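Local coordinates for citrate lyase subunit beta-like protein (Mycobacterium tuberculosis H37Rv, PDB 6CJ4) that is a magnesium-dependent lyase-like enzyme of the HpcH/HpaI aldolase family, forms a homotrimer and may play a role in fatty acid biosynthesis, at residues I116-T121 with G139-A144; V39-E44 with E67-R72. All coordinates share one frame; numbering follows the deposited sequence.

Contact 1. Residues I116-T121 with G139-A144; sequences IALVET and GMMWGA. With MG (magnesium ion), chain B; AAE (acetoacetic acid), chain D.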
ATOM      1  N   ILE A 116      22.431   3.690   2.757  1.00 21.67           N
ATOM      2  CA  ILE A 116      21.104   4.261   2.561  1.00 18.41           C
ATOM      3  C   ILE A 116      20.568   3.674   1.261  1.00 19.96           C
ATOM      4  O   ILE A 116      21.105   3.932   0.178  1.00 19.65           O
ATOM      5  CB  ILE A 116      21.151   5.797   2.524  1.00 21.51           C
ATOM      6  CG1 ILE A 116      21.692   6.320   3.864  1.00 22.61           C
ATOM      7  CG2 ILE A 116      19.755   6.363   2.239  1.00 21.93           C
ATOM      8  CD1 ILE A 116      21.903   7.831   3.912  1.00 25.77           C
ATOM      9  N   ALA A 117      19.527   2.852   1.361  1.00 18.62           N
ATOM     10  CA  ALA A 117      18.969   2.203   0.183  1.00 16.67           C
ATOM     11  C   ALA A 117      17.975   3.143  -0.485  1.00 20.35           C
ATOM     12  O   ALA A 117      17.013   3.591   0.148  1.00 20.34           O
ATOM     13  CB  ALA A 117      18.279   0.894   0.560  1.00 18.81           C
ATOM     14  N   LEU A 118      18.203   3.431  -1.762  1.00 20.16           N
ATOM     15  CA  LEU A 118      17.295   4.266  -2.548  1.00 19.48           C
ATOM     16  C   LEU A 118      16.423   3.320  -3.369  1.00 19.62           C
ATOM     17  O   LEU A 118      16.875   2.724  -4.354  1.00 17.61           O
ATOM     18  CB  LEU A 118      18.080   5.248  -3.413  1.00 18.70           C
ATOM     19  CG  LEU A 118      17.321   6.022  -4.498  1.00 18.51           C
ATOM     20  CD1 LEU A 118      16.101   6.771  -3.940  1.00 18.76           C
ATOM     21  CD2 LEU A 118      18.283   6.992  -5.219  1.00 18.56           C
ATOM     22  N   VAL A 119      15.171   3.170  -2.943  1.00 19.54           N
ATOM     23  CA  VAL A 119      14.214   2.300  -3.616  1.00 18.74           C
ATOM     24  C   VAL A 119      13.498   3.114  -4.687  1.00 21.70           C
ATOM     25  O   VAL A 119      12.847   4.118  -4.385  1.00 20.97           O
ATOM     26  CB  VAL A 119      13.210   1.697  -2.619  1.00 21.29           C
ATOM     27  CG1 VAL A 119      12.075   1.006  -3.370  1.00 25.87           C
ATOM     28  CG2 VAL A 119      13.904   0.715  -1.685  1.00 20.84           C
ATOM     29  N   GLU A 120      13.608   2.668  -5.937  1.00 19.96           N
ATOM     30  CA  GLU A 120      13.097   3.431  -7.071  1.00 22.67           C
ATOM     31  C   GLU A 120      12.765   2.503  -8.231  1.00 22.59           C
ATOM     32  O   GLU A 120      12.849   2.907  -9.396  1.00 21.61           O
ATOM     33  CB  GLU A 120      14.116   4.512  -7.500  1.00 26.66           C
ATOM     34  CG  GLU A 120      15.539   3.981  -7.684  1.00 23.11           C
ATOM     35  CD  GLU A 120      16.567   5.075  -7.962  1.00 28.35           C
ATOM     36  OE1 GLU A 120      16.164   6.226  -8.253  1.00 25.33           O
ATOM     37  OE2 GLU A 120      17.785   4.778  -7.896  1.00 22.25           O
ATOM     38  N   THR A 121      12.421   1.249  -7.927  1.00 21.31           N
ATOM     39  CA  THR A 121      11.965   0.270  -8.904  1.00 23.10           C
ATOM     40  C   THR A 121      10.883  -0.568  -8.241  1.00 20.97           C
ATOM     41  O   THR A 121      10.778  -0.604  -7.012  1.00 20.14           O
ATOM     42  CB  THR A 121      13.095  -0.663  -9.388  1.00 20.92           C
ATOM     43  OG1 THR A 121      13.499  -1.522  -8.307  1.00 21.46           O
ATOM     44  CG2 THR A 121      14.306   0.122  -9.885  1.00 22.70           C
ATOM     45  N   GLY A 139      19.346   3.825   6.379  1.00 21.43           N
ATOM     46  CA  GLY A 139      18.258   4.668   5.916  1.00 22.01           C
ATOM     47  C   GLY A 139      17.635   4.138   4.650  1.00 22.44           C
ATOM     48  O   GLY A 139      18.225   3.320   3.934  1.00 20.58           O
ATOM     49  N   MET A 140      16.423   4.630   4.371  1.00 17.90           N
ATOM     50  CA  MET A 140      15.700   4.328   3.143  1.00 17.46           C
ATOM     51  C   MET A 140      15.259   5.633   2.500  1.00 19.91           C
ATOM     52  O   MET A 140      14.778   6.541   3.187  1.00 19.85           O
ATOM     53  CB  MET A 140      14.450   3.461   3.384  1.00 17.84           C
ATOM     54  CG  MET A 140      14.700   2.186   4.197  1.00 23.84           C
ATOM     55  SD  MET A 140      15.314   0.871   3.132  1.00 27.04           S
ATOM     56  CE  MET A 140      13.883   0.534   2.087  1.00 22.23           C
ATOM     57  N   MET A 141      15.419   5.710   1.187  1.00 19.54           N
ATOM     58  CA  MET A 141      14.899   6.805   0.375  1.00 18.13           C
ATOM     59  C   MET A 141      14.080   6.199  -0.754  1.00 19.19           C
ATOM     60  O   MET A 141      14.234   5.022  -1.090  1.00 19.44           O
ATOM     61  CB  MET A 141      16.049   7.660  -0.180  1.00 17.17           C
ATOM     62  CG  MET A 141      15.642   8.905  -0.974  1.00 17.47           C
ATOM     63  SD  MET A 141      17.142   9.742  -1.571  1.00 22.69           S
ATOM     64  CE  MET A 141      16.369  10.983  -2.615  1.00 21.87           C
ATOM     65  N   TRP A 142      13.201   7.000  -1.352  1.00 19.74           N
ATOM     66  CA  TRP A 142      12.507   6.551  -2.544  1.00 19.93           C
ATOM     67  C   TRP A 142      12.693   7.563  -3.670  1.00 20.86           C
ATOM     68  O   TRP A 142      12.997   8.742  -3.444  1.00 21.75           O
ATOM     69  CB  TRP A 142      11.006   6.284  -2.264  1.00 20.90           C
ATOM     70  CG  TRP A 142      10.185   7.514  -2.126  1.00 19.26           C
ATOM     71  CD1 TRP A 142      10.202   8.401  -1.088  1.00 18.92           C
ATOM     72  CD2 TRP A 142       9.216   7.994  -3.055  1.00 20.60           C
ATOM     73  NE1 TRP A 142       9.301   9.416  -1.319  1.00 18.05           N
ATOM     74  CE2 TRP A 142       8.685   9.192  -2.524  1.00 18.62           C
ATOM     75  CE3 TRP A 142       8.740   7.528  -4.287  1.00 21.59           C
ATOM     76  CZ2 TRP A 142       7.710   9.932  -3.184  1.00 19.24           C
ATOM     77  CZ3 TRP A 142       7.764   8.252  -4.933  1.00 18.62           C
ATOM     78  CH2 TRP A 142       7.261   9.453  -4.384  1.00 19.52           C
ATOM     79  N   GLY A 143      12.557   7.070  -4.899  1.00 20.16           N
ATOM     80  CA  GLY A 143      12.709   7.900  -6.085  1.00 24.72           C
ATOM     81  C   GLY A 143      11.568   7.698  -7.061  1.00 27.25           C
ATOM     82  O   GLY A 143      11.424   6.615  -7.632  1.00 24.75           O
ATOM     83  N   ALA A 144      10.758   8.740  -7.265  1.00 23.17           N
ATOM     84  CA  ALA A 144       9.540   8.602  -8.061  1.00 22.22           C
ATOM     85  C   ALA A 144       9.829   8.450  -9.546  1.00 27.38           C
ATOM     86  O   ALA A 144       9.063   7.788 -10.261  1.00 25.26           O
ATOM     87  CB  ALA A 144       8.628   9.817  -7.855  1.00 21.77           C
TER
HETATM   88 MG    MG B 301      16.956   7.699  -9.541  1.00 23.54          MG
HETATM   89  O1  AAE D 303      15.003   8.557  -9.674  1.00 24.59           O
HETATM   90  C2  AAE D 303      14.544   9.550  -9.054  1.00 27.08           C
HETATM   91  O3  AAE D 303      13.295   9.688  -8.906  1.00 31.91           O
HETATM   92  C4  AAE D 303      15.462  10.580  -8.477  1.00 27.14           C
HETATM   93  C5  AAE D 303      16.615  10.103  -7.649  1.00 24.91           C
HETATM   94  O8  AAE D 303      17.211   9.080  -7.971  1.00 23.40           O
HETATM   95  C9  AAE D 303      17.040  10.901  -6.465  1.00 25.51           C
HETATM   96  O   HOH W   1      18.815   6.783  -9.100  1.00 23.14           O
HETATM   97  O   HOH W   2      17.871   9.046 -10.871  1.00 23.34           O

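Contact 2. Residues V39-E44 with E67-R72; sequences VILDLE and ERTVVR. With AAE (acetoacetic acid), chain D; ACT (acetate ion), chain C.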
ATOM      1  N   VAL A  39      25.595  16.461   2.597  1.00 26.83           N
ATOM      2  CA  VAL A  39      25.828  16.488   1.155  1.00 28.20           C
ATOM      3  C   VAL A  39      25.850  15.051   0.657  1.00 30.00           C
ATOM      4  O   VAL A  39      26.507  14.194   1.262  1.00 26.38           O
ATOM      5  CB  VAL A  39      27.145  17.202   0.804  1.00 26.98           C
ATOM      6  CG1 VAL A  39      27.456  17.043  -0.678  1.00 26.31           C
ATOM      7  CG2 VAL A  39      27.074  18.690   1.177  1.00 30.81           C
ATOM      8  N   ILE A  40      25.145  14.785  -0.440  1.00 23.25           N
ATOM      9  CA  ILE A  40      25.223  13.491  -1.116  1.00 21.71           C
ATOM     10  C   ILE A  40      26.095  13.700  -2.347  1.00 25.86           C
ATOM     11  O   ILE A  40      25.631  14.211  -3.371  1.00 25.70           O
ATOM     12  CB  ILE A  40      23.846  12.942  -1.504  1.00 23.68           C
ATOM     13  CG1 ILE A  40      22.887  12.884  -0.307  1.00 24.81           C
ATOM     14  CG2 ILE A  40      24.003  11.539  -2.088  1.00 24.70           C
ATOM     15  CD1 ILE A  40      21.418  12.706  -0.736  1.00 23.98           C
ATOM     16  N   LEU A  41      27.363  13.316  -2.260  1.00 25.82           N
ATOM     17  CA  LEU A  41      28.236  13.390  -3.425  1.00 23.50           C
ATOM     18  C   LEU A  41      27.854  12.267  -4.374  1.00 29.47           C
ATOM     19  O   LEU A  41      27.805  11.096  -3.976  1.00 26.66           O
ATOM     20  CB  LEU A  41      29.707  13.294  -3.011  1.00 23.93           C
ATOM     21  CG  LEU A  41      30.244  14.492  -2.224  1.00 24.92           C
ATOM     22  CD1 LEU A  41      31.697  14.263  -1.816  1.00 27.50           C
ATOM     23  CD2 LEU A  41      30.112  15.788  -3.019  1.00 26.87           C
ATOM     24  N   ASP A  42      27.536  12.614  -5.616  1.00 27.19           N
ATOM     25  CA  ASP A  42      26.827  11.702  -6.503  1.00 27.60           C
ATOM     26  C   ASP A  42      27.766  11.160  -7.572  1.00 26.58           C
ATOM     27  O   ASP A  42      28.311  11.928  -8.369  1.00 27.49           O
ATOM     28  CB  ASP A  42      25.639  12.415  -7.145  1.00 25.66           C
ATOM     29  CG  ASP A  42      24.710  11.465  -7.864  1.00 26.55           C
ATOM     30  OD1 ASP A  42      24.831  10.226  -7.672  1.00 22.88           O
ATOM     31  OD2 ASP A  42      23.854  11.960  -8.629  1.00 26.91           O
ATOM     32  N   LEU A  43      27.914   9.836  -7.615  1.00 23.59           N
ATOM     33  CA  LEU A  43      28.597   9.166  -8.715  1.00 23.88           C
ATOM     34  C   LEU A  43      27.633   8.522  -9.707  1.00 26.36           C
ATOM     35  O   LEU A  43      28.084   7.983 -10.727  1.00 25.78           O
ATOM     36  CB  LEU A  43      29.554   8.095  -8.171  1.00 23.50           C
ATOM     37  CG  LEU A  43      30.662   8.590  -7.242  1.00 23.14           C
ATOM     38  CD1 LEU A  43      31.326   7.386  -6.561  1.00 26.82           C
ATOM     39  CD2 LEU A  43      31.695   9.435  -8.013  1.00 24.89           C
ATOM     40  N   GLU A  44      26.328   8.557  -9.430  1.00 23.29           N
ATOM     41  CA  GLU A  44      25.340   7.900 -10.282  1.00 23.73           C
ATOM     42  C   GLU A  44      24.696   8.904 -11.235  1.00 23.20           C
ATOM     43  O   GLU A  44      25.408   9.569 -11.989  1.00 27.57           O
ATOM     44  CB  GLU A  44      24.284   7.175  -9.438  1.00 22.08           C
ATOM     45  CG  GLU A  44      23.578   6.019 -10.184  1.00 26.49           C
ATOM     46  CD  GLU A  44      22.053   6.102 -10.123  1.00 27.74           C
ATOM     47  OE1 GLU A  44      21.512   7.170  -9.749  1.00 25.83           O
ATOM     48  OE2 GLU A  44      21.394   5.091 -10.449  1.00 26.82           O
ATOM     49  N   GLU A  67      31.521  13.019   8.330  1.00 32.75           N
ATOM     50  CA  GLU A  67      30.393  12.919   9.247  1.00 31.49           C
ATOM     51  C   GLU A  67      29.134  13.584   8.710  1.00 32.83           C
ATOM     52  O   GLU A  67      28.058  13.393   9.287  1.00 33.29           O
ATOM     53  CB  GLU A  67      30.759  13.541  10.595  1.00 40.21           C
ATOM     54  CG  GLU A  67      31.900  12.837  11.299  1.00 50.93           C
ATOM     55  CD  GLU A  67      32.153  13.401  12.678  1.00 65.84           C
ATOM     56  OE1 GLU A  67      31.859  14.597  12.894  1.00 69.53           O
ATOM     57  OE2 GLU A  67      32.636  12.645  13.548  1.00 71.49           O
ATOM     58  N   ARG A  68      29.241  14.352   7.627  1.00 31.03           N
ATOM     59  CA  ARG A  68      28.097  15.044   7.046  1.00 31.05           C
ATOM     60  C   ARG A  68      28.006  14.816   5.541  1.00 30.72           C
ATOM     61  O   ARG A  68      27.382  15.616   4.833  1.00 28.72           O
ATOM     62  CB  ARG A  68      28.173  16.542   7.358  1.00 37.71           C
ATOM     63  CG  ARG A  68      28.047  16.866   8.834  1.00 42.23           C
ATOM     64  CD  ARG A  68      26.669  16.488   9.356  1.00 51.91           C
ATOM     65  NE  ARG A  68      26.453  16.934  10.731  1.00 65.50           N
ATOM     66  CZ  ARG A  68      26.512  16.139  11.797  1.00 76.63           C
ATOM     67  NH1 ARG A  68      26.778  14.847  11.655  1.00 77.17           N
ATOM     68  NH2 ARG A  68      26.298  16.635  13.009  1.00 81.81           N
ATOM     69  N   THR A  69      28.618  13.741   5.041  1.00 27.25           N
ATOM     70  CA  THR A  69      28.693  13.471   3.612  1.00 26.11           C
ATOM     71  C   THR A  69      28.375  12.007   3.370  1.00 30.11           C
ATOM     72  O   THR A  69      28.925  11.132   4.047  1.00 30.75           O
ATOM     73  CB  THR A  69      30.086  13.790   3.052  1.00 30.07           C
ATOM     74  OG1 THR A  69      30.457  15.129   3.398  1.00 31.79           O
ATOM     75  CG2 THR A  69      30.105  13.639   1.536  1.00 31.19           C
ATOM     76  N   VAL A  70      27.492  11.755   2.406  1.00 23.24           N
ATOM     77  CA  VAL A  70      27.144  10.432   1.901  1.00 24.85           C
ATOM     78  C   VAL A  70      27.579  10.390   0.442  1.00 30.56           C
ATOM     79  O   VAL A  70      27.563  11.420  -0.240  1.00 29.37           O
ATOM     80  CB  VAL A  70      25.617  10.176   2.036  1.00 24.80           C
ATOM     81  CG1 VAL A  70      25.192   8.899   1.317  1.00 26.87           C
ATOM     82  CG2 VAL A  70      25.204  10.139   3.510  1.00 30.56           C
ATOM     83  N   VAL A  71      27.961   9.211  -0.052  1.00 22.42           N
ATOM     84  CA  VAL A  71      28.344   9.064  -1.456  1.00 23.71           C
ATOM     85  C   VAL A  71      27.335   8.155  -2.143  1.00 23.37           C
ATOM     86  O   VAL A  71      27.196   6.982  -1.771  1.00 24.19           O
ATOM     87  CB  VAL A  71      29.771   8.513  -1.609  1.00 25.10           C
ATOM     88  CG1 VAL A  71      30.109   8.321  -3.092  1.00 24.55           C
ATOM     89  CG2 VAL A  71      30.800   9.462  -0.947  1.00 27.53           C
ATOM     90  N   ARG A  72      26.635   8.675  -3.156  1.00 23.69           N
ATOM     91  CA  ARG A  72      25.763   7.804  -3.942  1.00 20.00           C
ATOM     92  C   ARG A  72      26.600   7.073  -4.982  1.00 22.05           C
ATOM     93  O   ARG A  72      27.191   7.701  -5.871  1.00 24.20           O
ATOM     94  CB  ARG A  72      24.622   8.559  -4.625  1.00 22.62           C
ATOM     95  CG  ARG A  72      23.750   7.574  -5.435  1.00 24.18           C
ATOM     96  CD  ARG A  72      22.352   8.111  -5.768  1.00 20.39           C
ATOM     97  NE  ARG A  72      22.385   9.092  -6.843  1.00 21.31           N
ATOM     98  CZ  ARG A  72      21.294   9.532  -7.467  1.00 22.47           C
ATOM     99  NH1 ARG A  72      20.102   9.064  -7.122  1.00 22.06           N
ATOM    100  NH2 ARG A  72      21.401  10.422  -8.440  1.00 23.04           N
TER
HETATM  101  O1  AAE D 303      15.003   8.557  -9.674  1.00 24.59           O
HETATM  102  C2  AAE D 303      14.544   9.550  -9.054  1.00 27.08           C
HETATM  103  O3  AAE D 303      13.295   9.688  -8.906  1.00 31.91           O
HETATM  104  C4  AAE D 303      15.462  10.580  -8.477  1.00 27.14           C
HETATM  105  C5  AAE D 303      16.615  10.103  -7.649  1.00 24.91           C
HETATM  106  O8  AAE D 303      17.211   9.080  -7.971  1.00 23.40           O
HETATM  107  C9  AAE D 303      17.040  10.901  -6.465  1.00 25.51           C
HETATM  108  C   ACT C 302      18.812  12.583  -9.440  1.00 41.23           C
HETATM  109  O   ACT C 302      17.754  13.187  -9.780  1.00 40.10           O
HETATM  110  OXT ACT C 302      19.091  11.351  -9.559  1.00 29.70           O
HETATM  111  CH3 ACT C 302      19.913  13.501  -8.791  1.00 40.89           C

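Contact 1. Residues I116-T121 with G139-A144
L118 and M141 lie side by side and point the same way, into the barrel interior: L118 CD1 rests against M141 CG at 3.7 Å and presses on the backbone of W142 and G143. M141 holds CG anti to its N (chi1 -176°) and stays extended to the tip, which brings its methyl CE to 3.9 Å from C9 of the bound acetoacetate. L118 CD2 faces the ketone end of the same ligand, 3.6 Å from O8. On the other face of the sheet M140 is bent at chi2 and chi3 and folds over the neighbouring strand, M140 SD against A117 CB (3.9 Å) and M140 CE against V119 CG2 (3.8 Å). Helices 128-133 and 165-180 close over this layer. The backbones beneath are parallel neighbours in the eight-stranded TIM barrel, 114-119 beside 137-142, joined through A117 N to G139 O, M141 N to A117 O, V119 N to M141 O, and G143 N to V119 O. The last bond carries the pairing one residue past strand 137-142, to the C-terminal barrel mouth where the metal sits. There E120 places CG between its N and carbonyl carbon (chi1 50°), and the extended remainder carries OE1 to magnesium at 2.1 Å. E120 OE2 accepts a 2.6 Å hydrogen bond from a water that also binds the metal, and another from K100 N, so both carboxylate oxygens are held and the group's rotation is restrained. O1 and O8 of acetoacetate chelate the ion, and a second water and D146 complete its six ligands. G143 is at the N-cap position of the helix that begins at A144, where acetoacetate O3 lies 3.2 Å from A144 N and the backbone N atoms of E145 and D146 bond to acetoacetate.

Contact 2. Residues V39-E44 with E67-R72
R72 and D42 lie side by side at the C-terminal ends of their strands and form a two-point salt bridge: R72 NE gives an almost straight bond to D42 OD1 (2.8 Å, 176°), while R72 NH2 reaches OD2 at 2.9 Å. The planes of carboxylate and guanidinium are turned 52° apart, and NE meets OD1 from above the carboxylate plane. E44 N approaches OD1 from the opposite face, closing an Asx turn; OD2 is also bonded to G46 N. A different electrostatic contact comes from E44, whose OE1 sits 3.3 Å from R72 CZ, over the centre of one guanidinium face; none of the guanidinium's N-H groups is directed at that oxygen, and E44 OE2 forms a salt bridge with K100. At the guanidinium edge R72 NH1 bonds to acetoacetate O8 at 3.0 Å and R72 NH2 to OXT of an acetate ion (2.7 Å), probably from the crystallisation liquor. The bend of R72 at chi3 (76°) turns the guanidinium toward them.

Backbone bonds join strands 38-42 and 69-72 in parallel, from V39 N to R68 O through V70 N to V39 O, L41 N to V70 O and R72 N to L41 O, ending with L43 N to R72 O. With helix 52-61 they make a right-handed beta-alpha-beta unit of the TIM barrel. Apolar contacts on the helix-facing side set L41 CD1 against T69 CG2 and L43 CD1 against V71 CG1, both at 3.8 Å; L59 of that helix packs on L41 and V71. On the interior side I40 CG2 lies against the base of the arginine at R72 CB.

The D42 and E44 carboxylates probably balance the guanidinium's charge, and the two-point D42 bridge probably fixes its rotation, directing NH1 at the ketone oxygen.

How the contacts relate
Contact 2 precedes contact 1 along the chain, and their centres lie 14 Å apart in the same closed sheet, with strand 95-98 between them. They meet across the barrel interior, where L118 CD2 packs on R72 NH1 at 3.4 Å and, deeper in, I116 CD1 touches V70 CG2 at 4.0 Å. Acetoacetate unites them at the barrel mouth: its ketone oxygen is shared between metal and guanidinium, which would probably polarise it. The R72 side chain comes within about 4 Å of the magnesium, and the E44 side chain within about 4 Å of that of E120 (nearest atoms). K100 is common to both, its backbone N bonded to E120 and its side chain to E44.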